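Local coordinates for protein fervidolysin (Fervidobacterium pennivorans, PDB 1R6V) that degrades keratin into peptides as a calcium-binding serine protease of the subtilisin family, enabling its bacterium to grow on native feathers, at residues Q15-L20 with L600-I605; I101-V106 with D375-T380; M264-G269 with M291-G296; I526-A531 with Y663-I668. The protein carries 1 engineered substitution. One frame throughout, in Å; residues are numbered along the deposited sequence.

Interaction 1 of 4, residues Q15-L20 with L600-I605; sequences QGYHIL and LLSGQI
The Y17 ring overlaps G603 and Q604, with CE2 3.6 Å from G603 CA and CD2 3.7 Å from Q604 CD. The amide of Q604 stands steeply to this ring, the planes 76° apart, and brings its NE2 into the ring plane at the edge. Q604 CG lies anti to the carbonyl carbon (chi1 -63°), and from there the chain extends to place OE1 beside the backbone of the propeptide: H18 N donates to it at 2.6 Å, a weak bond because the N-H is bent (119°). NE2 of the same amide is bonded to T667 OG1, which probably holds the amide in this rotation. One water accepts from Q604 N at 3.1 Å and lies 2.8 Å from G16 O, to which it can donate, bridging the two backbones. The backbone angles of G603 would jam a beta carbon against the preceding carbonyl O, besides bringing it close to G16 O. At the phenol end Y17 OH is bonded to I668 O, while S602 OG pairs with D456. Between propeptide and second beta-sandwich domain, the polar links of the two segments are thus mainly amide and water bonds, the one from H18 N weak; the charged D456 lies outside them.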
loop_
_atom_site.group_PDB
_atom_site.type_symbol
_atom_site.label_atom_id
_atom_site.label_comp_id
_atom_site.label_asym_id
_atom_site.label_seq_id
_atom_site.Cartn_x
_atom_site.Cartn_y
_atom_site.Cartn_z
ATOM N N GLN A 15 -2.639 -23.802 16.049
ATOM C CA GLN A 15 -3.626 -23.196 15.168
ATOM C C GLN A 15 -3.077 -22.008 14.383
ATOM O O GLN A 15 -3.844 -21.263 13.773
ATOM C CB GLN A 15 -4.831 -22.729 15.990
ATOM C CG GLN A 15 -5.632 -23.845 16.656
ATOM C CD GLN A 15 -6.143 -24.867 15.657
ATOM O OE1 GLN A 15 -5.551 -25.932 15.480
ATOM N NE2 GLN A 15 -7.237 -24.538 14.985
ATOM N N GLY A 16 -1.761 -21.823 14.406
ATOM C CA GLY A 16 -1.160 -20.708 13.687
ATOM C C GLY A 16 -1.345 -19.378 14.403
ATOM O O GLY A 16 -1.481 -19.344 15.629
ATOM N N TYR A 17 -1.350 -18.279 13.654
ATOM C CA TYR A 17 -1.521 -16.962 14.261
ATOM C C TYR A 17 -2.878 -16.334 13.961
ATOM O O TYR A 17 -3.604 -16.793 13.081
ATOM C CB TYR A 17 -0.385 -16.022 13.834
ATOM C CG TYR A 17 0.960 -16.550 14.279
ATOM C CD1 TYR A 17 1.745 -17.334 13.427
ATOM C CD2 TYR A 17 1.392 -16.375 15.596
ATOM C CE1 TYR A 17 2.918 -17.939 13.886
ATOM C CE2 TYR A 17 2.561 -16.977 16.062
ATOM C CZ TYR A 17 3.313 -17.759 15.206
ATOM O OH TYR A 17 4.437 -18.398 15.676
ATOM N N HIS A 18 -3.190 -15.287 14.720
ATOM C CA HIS A 18 -4.443 -14.533 14.645
ATOM C C HIS A 18 -4.725 -13.976 13.248
ATOM O O HIS A 18 -3.823 -13.831 12.423
ATOM C CB HIS A 18 -4.383 -13.380 15.652
ATOM C CG HIS A 18 -5.711 -12.775 15.986
ATOM N ND1 HIS A 18 -5.859 -11.443 16.320
ATOM C CD2 HIS A 18 -6.946 -13.324 16.088
ATOM C CE1 HIS A 18 -7.125 -11.199 16.612
ATOM N NE2 HIS A 18 -7.804 -12.323 16.478
ATOM N N ILE A 19 -5.997 -13.669 12.999
ATOM C CA ILE A 19 -6.401 -13.119 11.723
ATOM C C ILE A 19 -5.724 -11.751 11.568
ATOM O O ILE A 19 -5.529 -11.027 12.546
ATOM C CB ILE A 19 -7.944 -13.007 11.670
ATOM C CG1 ILE A 19 -8.398 -12.388 10.344
ATOM C CG2 ILE A 19 -8.432 -12.203 12.837
ATOM C CD1 ILE A 19 -8.418 -10.889 10.348
ATOM N N LEU A 20 -5.357 -11.406 10.335
ATOM C CA LEU A 20 -4.677 -10.150 10.061
ATOM C C LEU A 20 -5.668 -8.997 9.915
ATOM O O LEU A 20 -6.423 -8.936 8.942
ATOM C CB LEU A 20 -3.855 -10.296 8.778
ATOM C CG LEU A 20 -2.662 -9.354 8.559
ATOM C CD1 LEU A 20 -1.948 -9.755 7.259
ATOM C CD2 LEU A 20 -3.124 -7.923 8.487
ATOM N N LEU A 600 9.360 -24.187 23.743
ATOM C CA LEU A 600 9.239 -25.039 22.560
ATOM C C LEU A 600 7.908 -24.871 21.840
ATOM O O LEU A 600 7.762 -25.272 20.684
ATOM C CB LEU A 600 9.424 -26.509 22.941
ATOM C CG LEU A 600 10.844 -27.029 23.181
ATOM C CD1 LEU A 600 11.527 -26.264 24.315
ATOM C CD2 LEU A 600 10.755 -28.509 23.515
ATOM N N LEU A 601 6.936 -24.283 22.524
ATOM C CA LEU A 601 5.632 -24.067 21.930
ATOM C C LEU A 601 5.705 -22.906 20.953
ATOM O O LEU A 601 6.484 -21.967 21.140
ATOM C CB LEU A 601 4.584 -23.760 23.009
ATOM C CG LEU A 601 4.194 -24.919 23.929
ATOM C CD1 LEU A 601 3.181 -24.451 24.966
ATOM C CD2 LEU A 601 3.625 -26.051 23.091
ATOM N N SER A 602 4.879 -22.976 19.918
ATOM C CA SER A 602 4.830 -21.933 18.899
ATOM C C SER A 602 3.380 -21.604 18.574
ATOM O O SER A 602 2.536 -22.491 18.536
ATOM C CB SER A 602 5.535 -22.391 17.615
ATOM O OG SER A 602 5.525 -21.347 16.651
ATOM N N GLY A 603 3.099 -20.332 18.322
ATOM C CA GLY A 603 1.742 -19.934 17.999
ATOM C C GLY A 603 1.202 -18.952 19.021
ATOM O O GLY A 603 1.932 -18.092 19.501
ATOM N N GLN A 604 -0.074 -19.079 19.362
ATOM C CA GLN A 604 -0.670 -18.176 20.336
ATOM C C GLN A 604 -1.433 -18.988 21.369
ATOM O O GLN A 604 -2.296 -19.803 21.029
ATOM C CB GLN A 604 -1.549 -17.164 19.602
ATOM C CG GLN A 604 -0.681 -16.312 18.667
ATOM C CD GLN A 604 -1.472 -15.438 17.724
ATOM O OE1 GLN A 604 -2.470 -15.873 17.152
ATOM N NE2 GLN A 604 -1.020 -14.198 17.541
ATOM N N ILE A 605 -1.089 -18.777 22.635
ATOM C CA ILE A 605 -1.695 -19.539 23.717
ATOM C C ILE A 605 -2.180 -18.687 24.869
ATOM O O ILE A 605 -1.882 -17.495 24.944
ATOM C CB ILE A 605 -0.683 -20.568 24.300
ATOM C CG1 ILE A 605 0.555 -19.839 24.839
ATOM C CG2 ILE A 605 -0.283 -21.589 23.232
ATOM C CD1 ILE A 605 1.619 -20.754 25.466
HETATM O O HOH W 1 -1.931 -21.064 17.792
#

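Interaction 2 of 4, residues I101-V106 with D375-T380; sequences IKPTVV and DYYQGT
P103 and V105 both lean on the Y377 ring, each crossing it obliquely: P103 CG reaches CD2 at 3.7 Å and V105 CG2 reaches CE1 at 3.5 Å. T104 and Q378 instead lie side by side, pointing the same way, and a water bonded to T104 OG1 makes a weak further bond to Q378 NE2. V106 stands at about a right angle to Q378, its CG1 3.5 Å from OE1. This branch is turned anti to the carbonyl carbon (chi1 -59°), while CG2 packs on Y376 CB. The backbones of the two segments pair antiparallel. T104 and Q378 form the hydrogen-bonded pair, with T104 N to Q378 O at 3.0 Å and Q378 N to T104 O at 2.9 Å; V105 and Y377 follow as a non-hydrogen-bonded pair, and V106 N then reaches Y376 O from above the carbonyl plane. Another water spans V106 O and D375 OD1. The propeptide strand 104-105 is an outer strand of a three-stranded sheet completed by 374-378 and 347-350. P103 also packs on S381 and M382 of helix 380-397, beside the engineered A200, consistent with a propeptide that runs through the active-site cleft.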
loop_
_atom_site.group_PDB
_atom_site.type_symbol
_atom_site.label_atom_id
_atom_site.label_comp_id
_atom_site.label_asym_id
_atom_site.label_seq_id
_atom_site.Cartn_x
_atom_site.Cartn_y
_atom_site.Cartn_z
ATOM N N ILE A 101 -2.875 14.449 -5.011
ATOM C CA ILE A 101 -1.727 15.330 -4.819
ATOM C C ILE A 101 -2.008 16.461 -5.811
ATOM O O ILE A 101 -1.481 16.488 -6.920
ATOM C CB ILE A 101 -0.420 14.589 -5.159
ATOM C CG1 ILE A 101 -0.265 13.390 -4.220
ATOM C CG2 ILE A 101 0.783 15.524 -5.009
ATOM C CD1 ILE A 101 0.878 12.438 -4.599
ATOM N N LYS A 102 -2.854 17.393 -5.376
ATOM C CA LYS A 102 -3.336 18.509 -6.187
ATOM C C LYS A 102 -2.366 19.521 -6.784
ATOM O O LYS A 102 -1.572 20.139 -6.077
ATOM C CB LYS A 102 -4.404 19.280 -5.395
ATOM C CG LYS A 102 -5.711 18.517 -5.153
ATOM C CD LYS A 102 -6.691 18.622 -6.327
ATOM C CE LYS A 102 -7.271 20.026 -6.475
ATOM N NZ LYS A 102 -8.082 20.162 -7.723
ATOM N N PRO A 103 -2.443 19.722 -8.109
ATOM C CA PRO A 103 -1.550 20.692 -8.751
ATOM C C PRO A 103 -2.058 22.099 -8.468
ATOM O O PRO A 103 -3.243 22.281 -8.197
ATOM C CB PRO A 103 -1.667 20.343 -10.231
ATOM C CG PRO A 103 -3.065 19.838 -10.358
ATOM C CD PRO A 103 -3.237 18.989 -9.113
ATOM N N THR A 104 -1.169 23.087 -8.520
ATOM C CA THR A 104 -1.578 24.471 -8.294
ATOM C C THR A 104 -1.320 25.278 -9.561
ATOM O O THR A 104 -0.448 24.940 -10.355
ATOM C CB THR A 104 -0.821 25.106 -7.112
ATOM O OG1 THR A 104 0.590 24.992 -7.321
ATOM C CG2 THR A 104 -1.188 24.405 -5.813
ATOM N N VAL A 105 -2.090 26.337 -9.761
ATOM C CA VAL A 105 -1.932 27.155 -10.946
ATOM C C VAL A 105 -0.766 28.127 -10.829
ATOM O O VAL A 105 -0.465 28.629 -9.737
ATOM C CB VAL A 105 -3.229 27.945 -11.235
ATOM C CG1 VAL A 105 -3.011 28.943 -12.382
ATOM C CG2 VAL A 105 -4.344 26.973 -11.600
ATOM N N VAL A 106 -0.076 28.345 -11.947
ATOM C CA VAL A 106 1.016 29.309 -11.989
ATOM C C VAL A 106 0.867 30.130 -13.262
ATOM O O VAL A 106 0.107 29.772 -14.168
ATOM C CB VAL A 106 2.438 28.659 -11.951
ATOM C CG1 VAL A 106 2.599 27.836 -10.677
ATOM C CG2 VAL A 106 2.688 27.814 -13.205
ATOM N N ASP A 375 -4.307 25.613 -19.208
ATOM C CA ASP A 375 -3.813 26.305 -18.026
ATOM C C ASP A 375 -2.433 25.786 -17.689
ATOM O O ASP A 375 -2.040 24.685 -18.102
ATOM C CB ASP A 375 -4.740 26.132 -16.803
ATOM C CG ASP A 375 -4.748 27.371 -15.904
ATOM O OD1 ASP A 375 -3.820 28.205 -16.049
ATOM O OD2 ASP A 375 -5.673 27.501 -15.058
ATOM N N TYR A 376 -1.705 26.591 -16.931
ATOM C CA TYR A 376 -0.353 26.261 -16.499
ATOM C C TYR A 376 -0.402 25.783 -15.048
ATOM O O TYR A 376 -0.850 26.512 -14.167
ATOM C CB TYR A 376 0.565 27.491 -16.570
ATOM C CG TYR A 376 0.659 28.141 -17.930
ATOM C CD1 TYR A 376 -0.336 29.008 -18.360
ATOM C CD2 TYR A 376 1.737 27.896 -18.780
ATOM C CE1 TYR A 376 -0.274 29.621 -19.593
ATOM C CE2 TYR A 376 1.806 28.514 -20.040
ATOM C CZ TYR A 376 0.788 29.373 -20.426
ATOM O OH TYR A 376 0.801 29.986 -21.655
ATOM N N TYR A 377 0.083 24.570 -14.805
ATOM C CA TYR A 377 0.090 23.999 -13.466
ATOM C C TYR A 377 1.506 23.678 -12.998
ATOM O O TYR A 377 2.450 23.598 -13.792
ATOM C CB TYR A 377 -0.700 22.683 -13.428
ATOM C CG TYR A 377 -2.205 22.795 -13.536
ATOM C CD1 TYR A 377 -2.846 24.032 -13.564
ATOM C CD2 TYR A 377 -2.987 21.643 -13.579
ATOM C CE1 TYR A 377 -4.245 24.125 -13.628
ATOM C CE2 TYR A 377 -4.375 21.715 -13.650
ATOM C CZ TYR A 377 -5.002 22.954 -13.674
ATOM O OH TYR A 377 -6.382 23.027 -13.753
ATOM N N GLN A 378 1.625 23.460 -11.696
ATOM C CA GLN A 378 2.885 23.078 -11.089
ATOM C C GLN A 378 2.563 21.994 -10.069
ATOM O O GLN A 378 1.465 21.962 -9.513
ATOM C CB GLN A 378 3.511 24.292 -10.408
ATOM C CG GLN A 378 4.524 23.995 -9.349
ATOM C CD GLN A 378 4.657 25.167 -8.376
ATOM O OE1 GLN A 378 5.020 26.268 -8.771
ATOM N NE2 GLN A 378 4.353 24.929 -7.103
ATOM N N GLY A 379 3.504 21.086 -9.851
ATOM C CA GLY A 379 3.291 20.045 -8.870
ATOM C C GLY A 379 3.876 18.727 -9.316
ATOM O O GLY A 379 4.195 18.544 -10.494
ATOM N N THR A 380 4.024 17.809 -8.372
ATOM C CA THR A 380 4.554 16.505 -8.719
ATOM C C THR A 380 3.550 15.811 -9.647
ATOM O O THR A 380 3.915 14.936 -10.436
ATOM C CB THR A 380 4.811 15.661 -7.458
ATOM O OG1 THR A 380 5.574 16.435 -6.518
ATOM C CG2 THR A 380 5.616 14.443 -7.817
HETATM O O HOH W 2 2.060 22.794 -5.887
HETATM O O HOH W 3 -2.295 30.416 -15.504
#

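Interaction 3 of 4, residues M264-G269 with M291-G296; sequences MNHSWG and MVVSAG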
loop_
_atom_site.group_PDB
_atom_site.type_symbol
_atom_site.label_atom_id
_atom_site.label_comp_id
_atom_site.label_asym_id
_atom_site.label_seq_id
_atom_site.Cartn_x
_atom_site.Cartn_y
_atom_site.Cartn_z
ATOM N N MET A 264 0.168 3.062 -16.091
ATOM C CA MET A 264 -0.845 3.876 -15.392
ATOM C C MET A 264 -0.170 5.048 -14.712
ATOM O O MET A 264 0.945 4.917 -14.220
ATOM C CB MET A 264 -1.555 3.067 -14.298
ATOM C CG MET A 264 -2.174 1.753 -14.798
ATOM S SD MET A 264 -3.523 1.140 -13.683
ATOM C CE MET A 264 -3.537 -0.633 -14.160
ATOM N N ASN A 265 -0.873 6.176 -14.660
ATOM C CA ASN A 265 -0.351 7.383 -14.023
ATOM C C ASN A 265 -1.161 7.617 -12.741
ATOM O O ASN A 265 -2.386 7.640 -12.789
ATOM C CB ASN A 265 -0.494 8.578 -14.973
ATOM C CG ASN A 265 0.067 9.859 -14.369
ATOM O OD1 ASN A 265 -0.643 10.608 -13.677
ATOM N ND2 ASN A 265 1.352 10.095 -14.599
ATOM N N HIS A 266 -0.471 7.742 -11.609
ATOM C CA HIS A 266 -1.109 7.962 -10.298
ATOM C C HIS A 266 -0.524 9.164 -9.564
ATOM O O HIS A 266 0.695 9.244 -9.399
ATOM C CB HIS A 266 -0.866 6.781 -9.353
ATOM C CG HIS A 266 -1.360 5.466 -9.863
ATOM N ND1 HIS A 266 -2.634 4.995 -9.606
ATOM C CD2 HIS A 266 -0.745 4.522 -10.614
ATOM C CE1 HIS A 266 -2.778 3.812 -10.186
ATOM N NE2 HIS A 266 -1.646 3.504 -10.802
ATOM N N SER A 267 -1.368 10.078 -9.101
ATOM C CA SER A 267 -0.857 11.198 -8.310
ATOM C C SER A 267 -1.815 11.413 -7.152
ATOM O O SER A 267 -2.502 12.437 -7.059
ATOM C CB SER A 267 -0.730 12.462 -9.154
ATOM O OG SER A 267 0.347 12.307 -10.074
ATOM N N TRP A 268 -1.864 10.412 -6.282
ATOM C CA TRP A 268 -2.713 10.416 -5.100
ATOM C C TRP A 268 -2.074 9.539 -4.039
ATOM O O TRP A 268 -1.132 8.790 -4.313
ATOM C CB TRP A 268 -4.098 9.866 -5.447
ATOM C CG TRP A 268 -4.057 8.451 -6.045
ATOM C CD1 TRP A 268 -3.802 8.113 -7.349
ATOM C CD2 TRP A 268 -4.246 7.216 -5.341
ATOM N NE1 TRP A 268 -3.826 6.732 -7.497
ATOM C CE2 TRP A 268 -4.091 6.166 -6.280
ATOM C CE3 TRP A 268 -4.530 6.890 -4.004
ATOM C CZ2 TRP A 268 -4.211 4.820 -5.926
ATOM C CZ3 TRP A 268 -4.650 5.553 -3.655
ATOM C CH2 TRP A 268 -4.490 4.533 -4.614
ATOM N N GLY A 269 -2.578 9.626 -2.815
ATOM C CA GLY A 269 -2.029 8.785 -1.781
ATOM C C GLY A 269 -2.538 9.057 -0.392
ATOM O O GLY A 269 -3.343 9.963 -0.175
ATOM N N MET A 291 3.675 1.085 -13.305
ATOM C CA MET A 291 2.909 1.977 -12.442
ATOM C C MET A 291 3.762 3.182 -12.059
ATOM O O MET A 291 4.719 3.033 -11.314
ATOM C CB MET A 291 2.457 1.212 -11.186
ATOM C CG MET A 291 1.505 0.021 -11.500
ATOM S SD MET A 291 -0.168 0.379 -12.178
ATOM C CE MET A 291 -1.257 -0.037 -10.713
ATOM N N VAL A 292 3.397 4.352 -12.591
ATOM C CA VAL A 292 4.096 5.620 -12.342
ATOM C C VAL A 292 3.303 6.353 -11.259
ATOM O O VAL A 292 2.086 6.535 -11.389
ATOM C CB VAL A 292 4.151 6.474 -13.640
ATOM C CG1 VAL A 292 4.867 7.804 -13.370
ATOM C CG2 VAL A 292 4.906 5.686 -14.750
ATOM N N VAL A 293 3.981 6.745 -10.190
ATOM C CA VAL A 293 3.311 7.428 -9.078
ATOM C C VAL A 293 4.081 8.675 -8.706
ATOM O O VAL A 293 5.313 8.654 -8.581
ATOM C CB VAL A 293 3.239 6.525 -7.831
ATOM C CG1 VAL A 293 2.450 7.217 -6.710
ATOM C CG2 VAL A 293 2.613 5.201 -8.203
ATOM N N SER A 294 3.364 9.771 -8.510
ATOM C CA SER A 294 4.064 10.988 -8.146
ATOM C C SER A 294 4.564 10.894 -6.697
ATOM O O SER A 294 3.942 10.252 -5.836
ATOM C CB SER A 294 3.132 12.187 -8.297
ATOM O OG SER A 294 2.185 12.135 -7.257
ATOM N N ALA A 295 5.715 11.512 -6.444
ATOM C CA ALA A 295 6.294 11.567 -5.098
ATOM C C ALA A 295 5.361 12.463 -4.272
ATOM O O ALA A 295 4.531 13.171 -4.832
ATOM C CB ALA A 295 7.691 12.196 -5.153
ATOM N N GLY A 296 5.505 12.434 -2.952
ATOM C CA GLY A 296 4.664 13.247 -2.084
ATOM C C GLY A 296 4.441 14.698 -2.485
ATOM O O GLY A 296 5.150 15.249 -3.336
#
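The carbonyl O of H266 is gripped twice by the neighbouring strand: S294 N donates to it at 2.9 Å, and V293 CA sends a C-H toward it from 3.2 Å. Two more backbone bonds complete the parallel ladder, V292 N to M264 O at 3.0 Å and H266 N to V292 O at 2.8 Å. On the face bearing M264, H266, M291 and V293, the two methionines run side by side, M264 CG 3.6 Å from M291 SD. The bend at chi2 carries the M291 sulfur to the edge of the H266 ring, 4.8 Å from the centroid, a Met-aromatic contact, and the turn at chi3 sets CE near NE2. With CG anti to the carbonyl carbon (chi1 -58°), the H266 ring is placed so that ND1 accepts from W268 NE1 in its own plane, at 3.0 Å. A leucine in place of H266 would probably leave the indole N-H of W268 without its acceptor and M291 SD without its aromatic edge. Strands 263-269 and 290-294 belong to a beta-alpha-beta unit linked by helix 275-286, among the parallel strands of the central, here mixed, sheet of the subtilisin fold. On the opposite face N265 ND2 bonds to T388 OG1; past the strand pairing, S267 packs on S381, inferred to belong to the charge relay. Because ND1 serves as acceptor, the buried imidazole is probably neutral, with its proton on NE2.

Interaction 4 of 4, residues I526-A531 with Y663-I668; sequences IALRMA and YVWWTI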
loop_
_atom_site.group_PDB
_atom_site.type_symbol
_atom_site.label_atom_id
_atom_site.label_comp_id
_atom_site.label_asym_id
_atom_site.label_seq_id
_atom_site.Cartn_x
_atom_site.Cartn_y
_atom_site.Cartn_z
ATOM N N ILE A 526 -1.664 -8.816 15.807
ATOM C CA ILE A 526 -1.210 -10.191 15.877
ATOM C C ILE A 526 -0.597 -10.446 17.250
ATOM O O ILE A 526 -0.836 -11.487 17.859
ATOM C CB ILE A 526 -0.145 -10.464 14.823
ATOM C CG1 ILE A 526 -0.777 -10.414 13.426
ATOM C CG2 ILE A 526 0.511 -11.803 15.084
ATOM C CD1 ILE A 526 -1.879 -11.448 13.204
ATOM N N ALA A 527 0.211 -9.491 17.702
ATOM C CA ALA A 527 0.882 -9.575 18.991
ATOM C C ALA A 527 0.327 -8.474 19.875
ATOM O O ALA A 527 0.046 -7.371 19.403
ATOM C CB ALA A 527 2.392 -9.389 18.812
ATOM N N LEU A 528 0.181 -8.767 21.158
ATOM C CA LEU A 528 -0.364 -7.800 22.097
ATOM C C LEU A 528 0.690 -7.061 22.905
ATOM O O LEU A 528 0.374 -6.073 23.570
ATOM C CB LEU A 528 -1.321 -8.515 23.062
ATOM C CG LEU A 528 -2.478 -9.267 22.388
ATOM C CD1 LEU A 528 -3.304 -10.038 23.428
ATOM C CD2 LEU A 528 -3.361 -8.271 21.651
ATOM N N ARG A 529 1.936 -7.530 22.838
ATOM C CA ARG A 529 3.015 -6.937 23.625
ATOM C C ARG A 529 4.324 -6.721 22.876
ATOM O O ARG A 529 4.723 -7.553 22.068
ATOM C CB ARG A 529 3.311 -7.826 24.830
ATOM C CG ARG A 529 2.081 -8.221 25.609
ATOM C CD ARG A 529 2.426 -9.189 26.726
ATOM N NE ARG A 529 1.212 -9.748 27.308
ATOM C CZ ARG A 529 0.441 -10.648 26.704
ATOM N NH1 ARG A 529 0.762 -11.105 25.501
ATOM N NH2 ARG A 529 -0.676 -11.071 27.290
ATOM N N MET A 530 4.993 -5.614 23.181
ATOM C CA MET A 530 6.273 -5.305 22.546
ATOM C C MET A 530 7.265 -6.433 22.840
ATOM O O MET A 530 8.121 -6.758 22.016
ATOM C CB MET A 530 6.818 -3.968 23.069
ATOM C CG MET A 530 8.070 -3.484 22.347
ATOM S SD MET A 530 8.641 -1.873 22.947
ATOM C CE MET A 530 7.802 -0.798 21.821
ATOM N N ALA A 531 7.126 -7.055 24.009
ATOM C CA ALA A 531 8.018 -8.138 24.397
ATOM C C ALA A 531 7.946 -9.349 23.469
ATOM O O ALA A 531 8.850 -10.182 23.467
ATOM C CB ALA A 531 7.722 -8.576 25.847
ATOM N N TYR A 663 -9.575 -15.051 24.766
ATOM C CA TYR A 663 -8.793 -14.582 25.897
ATOM C C TYR A 663 -7.462 -14.020 25.446
ATOM O O TYR A 663 -6.940 -14.408 24.400
ATOM C CB TYR A 663 -8.534 -15.715 26.895
ATOM C CG TYR A 663 -9.733 -16.034 27.761
ATOM C CD1 TYR A 663 -10.665 -16.989 27.368
ATOM C CD2 TYR A 663 -9.956 -15.337 28.951
ATOM C CE1 TYR A 663 -11.796 -17.244 28.136
ATOM C CE2 TYR A 663 -11.086 -15.583 29.727
ATOM C CZ TYR A 663 -11.998 -16.538 29.309
ATOM O OH TYR A 663 -13.124 -16.782 30.057
ATOM N N VAL A 664 -6.937 -13.095 26.245
ATOM C CA VAL A 664 -5.635 -12.489 25.989
ATOM C C VAL A 664 -4.688 -13.647 25.694
ATOM O O VAL A 664 -4.738 -14.705 26.343
ATOM C CB VAL A 664 -5.165 -11.690 27.238
ATOM C CG1 VAL A 664 -3.674 -11.450 27.194
ATOM C CG2 VAL A 664 -5.896 -10.340 27.285
ATOM N N TRP A 665 -3.837 -13.461 24.693
ATOM C CA TRP A 665 -2.912 -14.515 24.317
ATOM C C TRP A 665 -1.461 -14.079 24.334
ATOM O O TRP A 665 -1.164 -12.888 24.411
ATOM C CB TRP A 665 -3.271 -15.059 22.932
ATOM C CG TRP A 665 -3.126 -14.048 21.828
ATOM C CD1 TRP A 665 -2.004 -13.800 21.075
ATOM C CD2 TRP A 665 -4.133 -13.147 21.355
ATOM N NE1 TRP A 665 -2.256 -12.800 20.166
ATOM C CE2 TRP A 665 -3.554 -12.380 20.314
ATOM C CE3 TRP A 665 -5.470 -12.913 21.709
ATOM C CZ2 TRP A 665 -4.268 -11.393 19.616
ATOM C CZ3 TRP A 665 -6.185 -11.928 21.014
ATOM C CH2 TRP A 665 -5.579 -11.182 19.978
ATOM N N TRP A 666 -0.583 -15.076 24.282
ATOM C CA TRP A 666 0.870 -14.881 24.274
ATOM C C TRP A 666 1.331 -15.402 22.917
ATOM O O TRP A 666 1.024 -16.537 22.539
ATOM C CB TRP A 666 1.510 -15.689 25.407
ATOM C CG TRP A 666 0.885 -15.376 26.730
ATOM C CD1 TRP A 666 -0.253 -15.920 27.244
ATOM C CD2 TRP A 666 1.304 -14.364 27.655
ATOM N NE1 TRP A 666 -0.576 -15.307 28.430
ATOM C CE2 TRP A 666 0.362 -14.347 28.707
ATOM C CE3 TRP A 666 2.382 -13.467 27.692
ATOM C CZ2 TRP A 666 0.463 -13.468 29.789
ATOM C CZ3 TRP A 666 2.483 -12.592 28.767
ATOM C CH2 TRP A 666 1.524 -12.601 29.803
ATOM N N THR A 667 2.061 -14.561 22.198
ATOM C CA THR A 667 2.530 -14.888 20.857
ATOM C C THR A 667 3.983 -15.355 20.881
ATOM O O THR A 667 4.873 -14.598 21.262
ATOM C CB THR A 667 2.357 -13.647 19.948
ATOM O OG1 THR A 667 0.978 -13.251 19.954
ATOM C CG2 THR A 667 2.757 -13.955 18.509
ATOM N N ILE A 668 4.201 -16.603 20.484
ATOM C CA ILE A 668 5.535 -17.193 20.478
ATOM C C ILE A 668 5.830 -17.933 19.173
ATOM O O ILE A 668 4.922 -18.233 18.386
ATOM C CB ILE A 668 5.730 -18.151 21.677
ATOM C CG1 ILE A 668 4.696 -19.278 21.642
ATOM C CG2 ILE A 668 5.648 -17.359 22.971
ATOM C CD1 ILE A 668 3.326 -18.875 22.088
#
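The R529 guanidinium lies flat on the W666 indole, planes 6° apart and centres 3.6 Å apart, in a cation-pi stack joining the Ig-like domain to the second beta-sandwich domain. CZ sits over the face of the six-membered ring, while the guanidinium edge faces W665 O. W665 is covered differently. The methyl L528 CD1 lies over one face in a CH-pi contact, 3.8 Å from the centroid of the six-membered ring, and I526 O lies in the ring plane, where NE1 donates to it at 3.0 Å. The W665 CG position between its backbone N and carbonyl carbon (chi1 64°) turns the indole toward the 526-529 loop, and H18 of the propeptide meets this ring as well. A valine at W665 would probably leave I526 O without its indole donor and open a gap beside L528. R529 holds its place through charge too: NE forms a salt bridge with D649, and NH1 one with E532, so the buried cation is likely well compensated and its stack on W666 held in one rotation. L528 CD1 also touches V664 CG1 at 4.0 Å. R529 NH1, finally, donates to W665 O at 2.8 Å, nearly straight at 169°.

How the interactions relate
From the N terminus, interaction 1 opens first, in the propeptide at 15-20, and closes 580 residues later at 600-605, so that interactions 2 and 3 nest inside its loop. Interaction 2 opens at 101-106, still in the propeptide, and closes at 375-380 in the catalytic domain; within it lies the short loop of interaction 3, a beta-alpha-beta unit. These two touch, I101 N lying 2.9 Å from S267 O. Interaction 4, tying the Ig-like domain to the second beta-sandwich domain, opens before interaction 1 closes and ends after it: the two cross, sharing a sheet through neighbouring strands 604-610 and 666-669. The propeptide thus meets catalytic and second sandwich domains, the centres of interactions 1 and 2 being about 50 Å apart.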